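Local coordinates for protein mediator of RNA polymerase II transcription subunit 18 (Schizosaccharomyces pombe, PDB 3C0T) that serves as a subunit of the Mediator complex, a transcription coactivator that bridges gene-specific regulators and the basal RNA polymerase II machinery, at residues A[9-12]-A[13-16]. Residues are numbered along the deposited sequence; the frame is centred on the assembly and turned at random.
Sequences VVPS and RRFE
Pro11 and Ser12 meet Arg14 and Phe15 in a local strand-to-helix connection, two overlapping type I beta turns at the surface of the Med18 fold, where strand 2-10 of the antiparallel sheet gives way to helix 15-25. Two successive i to i+3 backbone hydrogen bonds carry the bend from strand to helix. Arg14 N donates to Pro11 O at 2.9 Å, closing the turn over residues 11-14, and Phe15 N reaches Ser12 O over 3.3 Å, closing the one over 12-15. A water extends the pattern: it donates to Ser12 O and accepts from Glu16 N, each at 3.0 Å, so Ser12 O is gripped twice as the first helical residues set in. Phe15 CB also touches Ser12 O, at 3.4 Å.

On the strand side, CG1 of the buried Val10 lies 4.1 Å from Phe15 N. The Phe15 ring, CG anti to the backbone N (chi1 180°), extends beyond the turns and stacks on Trp165, whose strand also pairs with Val10 through the backbone, tying the helix start to the sheet. The Pro11 and Arg14 side chains lie side by side, CD 4.1 Å from NH1, while Arg14 NH2 hydrogen-bonds to the carbonyl oxygen of Phe199. Arg14 CG lies over one face of the Arg13 guanidinium, 3.6 Å above its plane and toward the rim. With chi1 at 40°, Arg13 CG sits between its own N and C and rests 4.0 Å from Pro11 CB.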
# COMPACT_ATOMS: atom_id res chain seq x y z
N VAL A 9 -4.35 10.98 -5.95
CA VAL A 9 -3.79 10.43 -7.17
C VAL A 9 -2.95 11.51 -7.87
O VAL A 9 -3.33 12.68 -7.90
CB VAL A 9 -4.93 9.92 -8.10
CG1 VAL A 9 -5.52 11.07 -8.91
CG2 VAL A 9 -4.43 8.82 -9.00
N VAL A 10 -1.80 11.12 -8.39
CA VAL A 10 -0.90 12.04 -9.08
C VAL A 10 -0.65 11.56 -10.50
O VAL A 10 -0.06 10.51 -10.71
CB VAL A 10 0.48 12.12 -8.37
CG1 VAL A 10 1.45 12.95 -9.19
CG2 VAL A 10 0.31 12.72 -6.98
N PRO A 11 -1.11 12.33 -11.50
CA PRO A 11 -0.93 11.97 -12.91
C PRO A 11 0.55 11.82 -13.24
O PRO A 11 1.39 12.55 -12.71
CB PRO A 11 -1.56 13.14 -13.66
CG PRO A 11 -2.61 13.62 -12.70
CD PRO A 11 -1.89 13.57 -11.38
N SER A 12 0.88 10.88 -14.11
CA SER A 12 2.27 10.65 -14.49
C SER A 12 2.99 11.91 -14.97
O SER A 12 4.19 12.10 -14.70
CB SER A 12 2.32 9.58 -15.58
OG SER A 12 3.66 9.16 -15.78
N ARG A 13 2.28 12.79 -15.67
CA ARG A 13 2.90 14.02 -16.17
C ARG A 13 3.32 14.99 -15.05
O ARG A 13 4.22 15.80 -15.24
CB ARG A 13 1.97 14.75 -17.15
CG ARG A 13 0.49 14.73 -16.75
CD ARG A 13 -0.31 15.69 -17.63
NE ARG A 13 -0.11 17.07 -17.20
CZ ARG A 13 -0.85 17.68 -16.27
NH1 ARG A 13 -1.85 17.03 -15.69
NH2 ARG A 13 -0.58 18.93 -15.91
N ARG A 14 2.67 14.90 -13.90
CA ARG A 14 3.01 15.79 -12.79
C ARG A 14 3.95 15.18 -11.76
O ARG A 14 4.37 15.85 -10.82
CB ARG A 14 1.73 16.25 -12.09
CG ARG A 14 0.87 17.18 -12.94
CD ARG A 14 -0.30 17.69 -12.13
NE ARG A 14 0.17 18.31 -10.90
CZ ARG A 14 -0.36 18.08 -9.70
NH1 ARG A 14 -1.38 17.25 -9.57
NH2 ARG A 14 0.16 18.68 -8.64
N PHE A 15 4.32 13.91 -11.97
CA PHE A 15 5.21 13.22 -11.05
C PHE A 15 6.46 14.00 -10.65
O PHE A 15 6.74 14.16 -9.46
CB PHE A 15 5.63 11.87 -11.63
CG PHE A 15 6.56 11.10 -10.73
CD1 PHE A 15 6.07 10.37 -9.65
CD2 PHE A 15 7.94 11.11 -10.95
CE1 PHE A 15 6.93 9.68 -8.80
CE2 PHE A 15 8.81 10.42 -10.11
CZ PHE A 15 8.31 9.70 -9.03
N GLU A 16 7.22 14.47 -11.63
CA GLU A 16 8.45 15.18 -11.30
C GLU A 16 8.20 16.38 -10.38
O GLU A 16 8.87 16.53 -9.35
CB GLU A 16 9.15 15.66 -12.58
CG GLU A 16 10.58 16.15 -12.33
CD GLU A 16 11.27 16.68 -13.59
OE1 GLU A 16 12.53 16.68 -13.61
OE2 GLU A 16 10.56 17.11 -14.53
O HOH W 1 6.70 13.80 -14.51